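Local coordinates for protein putative rhamnosidase (Streptomyces avermitilis, PDB 3W5M) that hydrolyses terminal non-reducing alpha-L-rhamnose residues, releasing rhamnose from citrus flavonoids and gum arabic, and carries a calcium-dependent rhamnose-binding module, at residues Q117-E131 against Y393-V405. Residues are numbered along the deposited sequence; the frame is centred on the assembly and turned at random.
Sequences QWSAKWISAPAPLTE and YGERPALLAQLEV
Ile123 and Leu399 form a single antiparallel hydrogen-bonded pair, Ile123 N giving to Leu399 O at 2.9 Å and Leu399 N to Ile123 O at 2.8 Å. Beyond this bridge the contact is mostly between side chains. Leu400, its CG anti to the backbone N (chi1 -172°), is held between two indoles: CB lies over a face of Trp122, 3.7 Å from the six-membered ring centroid, while CD2 makes a second CH-pi contact over a face of Trp118. CD1 rests against Ala120 CB and Lys121 C. Strand 123-124, at the edge of a sheet beside 459-463, bridges to strand 398-407, an inner strand of a second sheet, between 316-326 and 412-416, in the rhamnosidase N-terminal domain. Gln402 OE1 takes Ser119 N at 2.8 Å and, nearly head-on, Ala120 N; its NE2 gives in plane to Gln117 O and also to Glu404 OE2 (2.7 Å), which fixes the amide's rotation. Ser124 OG donates to Pro397 O at 2.7 Å from above the carbonyl plane, and a water joins the same oxygen to Ala125 N. Arg396 NE meets the Glu131 carboxylate in a salt bridge with weak hydrogen bonds, carboxylate and guanidinium planes 77° apart; its NH1 pairs with Asp465.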
loop_
_atom_site.group_PDB
_atom_site.type_symbol
_atom_site.label_atom_id
_atom_site.label_comp_id
_atom_site.label_asym_id
_atom_site.label_seq_id
_atom_site.Cartn_x
_atom_site.Cartn_y
_atom_site.Cartn_z
ATOM N N GLN A 117 -7.160 -17.205 23.174
ATOM C CA GLN A 117 -7.881 -16.166 23.893
ATOM C C GLN A 117 -9.112 -15.679 23.128
ATOM O O GLN A 117 -9.911 -14.895 23.674
ATOM C CB GLN A 117 -6.947 -15.016 24.282
ATOM C CG GLN A 117 -6.055 -15.330 25.476
ATOM C CD GLN A 117 -4.939 -16.300 25.137
ATOM O OE1 GLN A 117 -5.060 -17.499 25.367
ATOM N NE2 GLN A 117 -3.860 -15.794 24.581
ATOM N N TRP A 118 -9.289 -16.177 21.900
ATOM C CA TRP A 118 -10.501 -15.917 21.120
ATOM C C TRP A 118 -11.516 -17.014 21.371
ATOM O O TRP A 118 -11.187 -18.212 21.330
ATOM C CB TRP A 118 -10.235 -15.900 19.623
ATOM C CG TRP A 118 -9.415 -14.777 19.107
ATOM C CD1 TRP A 118 -8.038 -14.725 19.007
ATOM C CD2 TRP A 118 -9.909 -13.564 18.516
ATOM N NE1 TRP A 118 -7.649 -13.524 18.427
ATOM C CE2 TRP A 118 -8.779 -12.798 18.116
ATOM C CE3 TRP A 118 -11.197 -13.021 18.343
ATOM C CZ2 TRP A 118 -8.900 -11.537 17.528
ATOM C CZ3 TRP A 118 -11.311 -11.750 17.745
ATOM C CH2 TRP A 118 -10.170 -11.032 17.346
ATOM N N SER A 119 -12.762 -16.627 21.625
ATOM C CA SER A 119 -13.841 -17.595 21.577
ATOM C C SER A 119 -14.854 -17.271 20.453
ATOM O O SER A 119 -15.817 -18.015 20.222
ATOM C CB SER A 119 -14.534 -17.647 22.925
ATOM O OG SER A 119 -15.080 -16.377 23.214
ATOM N N ALA A 120 -14.633 -16.151 19.764
ATOM C CA ALA A 120 -15.471 -15.744 18.643
ATOM C C ALA A 120 -15.435 -16.791 17.507
ATOM O O ALA A 120 -14.472 -17.552 17.402
ATOM C CB ALA A 120 -15.008 -14.376 18.139
ATOM N N LYS A 121 -16.476 -16.837 16.678
ATOM C CA LYS A 121 -16.507 -17.674 15.468
ATOM C C LYS A 121 -16.498 -16.827 14.202
ATOM O O LYS A 121 -17.109 -15.738 14.155
ATOM C CB LYS A 121 -17.770 -18.549 15.421
ATOM C CG LYS A 121 -18.185 -19.220 16.722
ATOM C CD LYS A 121 -17.220 -20.287 17.177
ATOM C CE LYS A 121 -17.929 -21.218 18.163
ATOM N NZ LYS A 121 -16.987 -21.775 19.170
ATOM N N TRP A 122 -15.837 -17.338 13.164
ATOM C CA TRP A 122 -15.875 -16.686 11.865
ATOM C C TRP A 122 -17.274 -16.764 11.295
ATOM O O TRP A 122 -17.855 -17.851 11.203
ATOM C CB TRP A 122 -14.903 -17.355 10.916
ATOM C CG TRP A 122 -13.484 -17.110 11.266
ATOM C CD1 TRP A 122 -12.637 -17.944 11.993
ATOM C CD2 TRP A 122 -12.717 -15.969 10.909
ATOM N NE1 TRP A 122 -11.392 -17.365 12.097
ATOM C CE2 TRP A 122 -11.406 -16.164 11.424
ATOM C CE3 TRP A 122 -13.006 -14.785 10.198
ATOM C CZ2 TRP A 122 -10.396 -15.219 11.265
ATOM C CZ3 TRP A 122 -11.986 -13.844 10.048
ATOM C CH2 TRP A 122 -10.706 -14.070 10.577
ATOM N N ILE A 123 -17.820 -15.620 10.872
ATOM C CA ILE A 123 -19.131 -15.619 10.243
ATOM C C ILE A 123 -19.139 -14.866 8.912
ATOM O O ILE A 123 -18.364 -13.915 8.706
ATOM C CB ILE A 123 -20.231 -15.038 11.149
ATOM C CG1 ILE A 123 -19.922 -13.573 11.515
ATOM C CG2 ILE A 123 -20.484 -15.924 12.372
ATOM C CD1 ILE A 123 -21.040 -12.909 12.300
ATOM N N SER A 124 -20.069 -15.267 8.045
ATOM C CA SER A 124 -20.256 -14.684 6.707
ATOM C C SER A 124 -21.739 -14.424 6.495
ATOM O O SER A 124 -22.569 -15.090 7.112
ATOM C CB SER A 124 -19.827 -15.680 5.642
ATOM O OG SER A 124 -18.427 -15.747 5.487
ATOM N N ALA A 125 -22.077 -13.493 5.598
ATOM C CA ALA A 125 -23.462 -13.384 5.125
ATOM C C ALA A 125 -23.812 -14.668 4.342
ATOM O O ALA A 125 -22.914 -15.290 3.761
ATOM C CB ALA A 125 -23.626 -12.163 4.238
ATOM N N PRO A 126 -25.103 -15.075 4.337
ATOM C CA PRO A 126 -25.492 -16.316 3.652
ATOM C C PRO A 126 -25.442 -16.199 2.122
ATOM O O PRO A 126 -25.289 -15.084 1.595
ATOM C CB PRO A 126 -26.926 -16.532 4.156
ATOM C CG PRO A 126 -27.431 -15.142 4.354
ATOM C CD PRO A 126 -26.271 -14.413 4.955
ATOM N N ALA A 127 -25.575 -17.333 1.429
ATOM C CA ALA A 127 -25.382 -17.426 -0.028
ATOM C C ALA A 127 -26.201 -16.440 -0.889
ATOM O O ALA A 127 -25.669 -15.901 -1.860
ATOM C CB ALA A 127 -25.577 -18.865 -0.515
ATOM N N PRO A 128 -27.478 -16.194 -0.532
ATOM C CA PRO A 128 -28.262 -15.217 -1.294
ATOM C C PRO A 128 -27.647 -13.794 -1.308
ATOM O O PRO A 128 -27.953 -12.995 -2.201
ATOM C CB PRO A 128 -29.613 -15.199 -0.556
ATOM C CG PRO A 128 -29.712 -16.511 0.136
ATOM C CD PRO A 128 -28.305 -16.960 0.429
ATOM N N LEU A 129 -26.794 -13.487 -0.329
ATOM C CA LEU A 129 -26.199 -12.150 -0.187
ATOM C C LEU A 129 -24.740 -12.074 -0.691
ATOM O O LEU A 129 -24.249 -10.997 -1.020
ATOM C CB LEU A 129 -26.313 -11.655 1.269
ATOM C CG LEU A 129 -27.723 -11.523 1.873
ATOM C CD1 LEU A 129 -27.640 -10.980 3.309
ATOM C CD2 LEU A 129 -28.630 -10.645 1.015
ATOM N N THR A 130 -24.067 -13.216 -0.757
ATOM C CA THR A 130 -22.651 -13.227 -1.114
ATOM C C THR A 130 -22.388 -13.872 -2.476
ATOM O O THR A 130 -21.256 -13.843 -2.968
ATOM C CB THR A 130 -21.810 -13.980 -0.078
ATOM O OG1 THR A 130 -22.288 -15.331 0.048
ATOM C CG2 THR A 130 -21.854 -13.279 1.265
ATOM N N GLU A 131 -23.398 -14.514 -3.058
ATOM C CA GLU A 131 -23.225 -15.072 -4.394
ATOM C C GLU A 131 -24.093 -14.340 -5.392
ATOM O O GLU A 131 -25.249 -14.040 -5.118
ATOM C CB GLU A 131 -23.540 -16.564 -4.428
ATOM C CG GLU A 131 -22.306 -17.434 -4.298
ATOM C CD GLU A 131 -21.852 -17.567 -2.861
ATOM O OE1 GLU A 131 -22.364 -18.473 -2.163
ATOM O OE2 GLU A 131 -20.968 -16.775 -2.437
ATOM N N TYR A 393 -7.763 -15.615 -2.283
ATOM C CA TYR A 393 -7.621 -16.394 -1.057
ATOM C C TYR A 393 -8.883 -17.171 -0.675
ATOM O O TYR A 393 -8.833 -18.154 0.078
ATOM C CB TYR A 393 -7.189 -15.498 0.120
ATOM C CG TYR A 393 -5.870 -14.770 -0.081
ATOM C CD1 TYR A 393 -5.826 -13.533 -0.686
ATOM C CD2 TYR A 393 -4.664 -15.343 0.339
ATOM C CE1 TYR A 393 -4.630 -12.852 -0.857
ATOM C CE2 TYR A 393 -3.455 -14.693 0.151
ATOM C CZ TYR A 393 -3.428 -13.449 -0.430
ATOM O OH TYR A 393 -2.237 -12.782 -0.609
ATOM N N GLY A 394 -10.026 -16.692 -1.142
ATOM C CA GLY A 394 -11.305 -17.315 -0.806
ATOM C C GLY A 394 -12.403 -16.642 -1.603
ATOM O O GLY A 394 -12.153 -15.645 -2.314
ATOM N N GLU A 395 -13.618 -17.161 -1.470
ATOM C CA GLU A 395 -14.734 -16.708 -2.326
ATOM C C GLU A 395 -15.646 -15.706 -1.650
ATOM O O GLU A 395 -16.301 -14.922 -2.335
ATOM C CB GLU A 395 -15.633 -17.891 -2.716
ATOM C CG GLU A 395 -14.919 -19.082 -3.333
ATOM C CD GLU A 395 -14.778 -18.967 -4.839
ATOM O OE1 GLU A 395 -15.731 -18.498 -5.499
ATOM O OE2 GLU A 395 -13.716 -19.365 -5.369
ATOM N N ARG A 396 -15.741 -15.790 -0.327
ATOM C CA ARG A 396 -16.701 -14.989 0.436
ATOM C C ARG A 396 -15.982 -14.381 1.611
ATOM O O ARG A 396 -15.188 -15.073 2.286
ATOM C CB ARG A 396 -17.830 -15.860 1.000
ATOM C CG ARG A 396 -18.796 -16.389 -0.038
ATOM C CD ARG A 396 -19.598 -17.561 0.495
ATOM N NE ARG A 396 -19.550 -18.677 -0.449
ATOM C CZ ARG A 396 -18.608 -19.620 -0.444
ATOM N NH1 ARG A 396 -17.644 -19.592 0.465
ATOM N NH2 ARG A 396 -18.634 -20.599 -1.339
ATOM N N PRO A 397 -16.279 -13.107 1.906
ATOM C CA PRO A 397 -15.644 -12.569 3.105
ATOM C C PRO A 397 -16.257 -13.014 4.435
ATOM O O PRO A 397 -17.451 -13.371 4.528
ATOM C CB PRO A 397 -15.746 -11.041 2.906
ATOM C CG PRO A 397 -16.896 -10.862 2.004
ATOM C CD PRO A 397 -16.946 -12.069 1.109
ATOM N N ALA A 398 -15.426 -12.978 5.465
ATOM C CA ALA A 398 -15.814 -13.398 6.787
ATOM C C ALA A 398 -15.334 -12.429 7.859
ATOM O O ALA A 398 -14.311 -11.779 7.699
ATOM C CB ALA A 398 -15.294 -14.827 7.061
ATOM N N LEU A 399 -16.100 -12.351 8.943
ATOM C CA LEU A 399 -15.851 -11.468 10.097
ATOM C C LEU A 399 -15.539 -12.279 11.358
ATOM O O LEU A 399 -16.191 -13.290 11.632
ATOM C CB LEU A 399 -17.109 -10.610 10.366
ATOM C CG LEU A 399 -17.055 -9.693 11.587
ATOM C CD1 LEU A 399 -16.101 -8.515 11.424
ATOM C CD2 LEU A 399 -18.463 -9.209 11.964
ATOM N N LEU A 400 -14.603 -11.785 12.164
ATOM C CA LEU A 400 -14.370 -12.308 13.504
ATOM C C LEU A 400 -14.414 -11.130 14.474
ATOM O O LEU A 400 -13.694 -10.136 14.309
ATOM C CB LEU A 400 -13.010 -13.031 13.573
ATOM C CG LEU A 400 -12.701 -13.796 14.864
ATOM C CD1 LEU A 400 -13.554 -15.063 14.904
ATOM C CD2 LEU A 400 -11.230 -14.150 14.928
ATOM N N ALA A 401 -15.307 -11.187 15.463
ATOM C CA ALA A 401 -15.412 -10.046 16.404
ATOM C C ALA A 401 -15.660 -10.520 17.835
ATOM O O ALA A 401 -16.446 -11.448 18.052
ATOM C CB ALA A 401 -16.519 -9.095 15.960
ATOM N N GLN A 402 -14.979 -9.896 18.777
ATOM C CA GLN A 402 -15.103 -10.231 20.219
ATOM C C GLN A 402 -15.103 -8.959 21.045
ATOM O O GLN A 402 -14.118 -8.252 21.098
ATOM C CB GLN A 402 -13.928 -11.093 20.651
ATOM C CG GLN A 402 -13.941 -11.598 22.095
ATOM C CD GLN A 402 -13.085 -12.865 22.214
ATOM O OE1 GLN A 402 -13.305 -13.834 21.478
ATOM N NE2 GLN A 402 -12.126 -12.866 23.141
ATOM N N LEU A 403 -16.256 -8.678 21.656
ATOM C CA LEU A 403 -16.415 -7.516 22.511
ATOM C C LEU A 403 -16.372 -7.972 23.954
ATOM O O LEU A 403 -17.128 -8.883 24.354
ATOM C CB LEU A 403 -17.759 -6.834 22.205
ATOM C CG LEU A 403 -18.191 -5.725 23.163
ATOM C CD1 LEU A 403 -17.352 -4.473 22.969
ATOM C CD2 LEU A 403 -19.681 -5.442 22.952
ATOM N N GLU A 404 -15.476 -7.367 24.719
ATOM C CA GLU A 404 -15.282 -7.706 26.133
ATOM C C GLU A 404 -15.584 -6.505 26.996
ATOM O O GLU A 404 -14.975 -5.469 26.852
ATOM C CB GLU A 404 -13.858 -8.153 26.363
ATOM C CG GLU A 404 -13.573 -9.408 25.531
ATOM C CD GLU A 404 -12.210 -10.003 25.805
ATOM O OE1 GLU A 404 -11.501 -9.497 26.718
ATOM O OE2 GLU A 404 -11.855 -10.977 25.097
ATOM N N VAL A 405 -16.550 -6.660 27.880
ATOM C CA VAL A 405 -16.896 -5.586 28.812
ATOM C C VAL A 405 -16.571 -6.036 30.232
ATOM O O VAL A 405 -17.045 -7.099 30.658
ATOM C CB VAL A 405 -18.398 -5.289 28.744
ATOM C CG1 VAL A 405 -18.688 -3.994 29.515
ATOM C CG2 VAL A 405 -18.858 -5.203 27.283
HETATM O O HOH W 1 -19.898 -12.172 4.333
#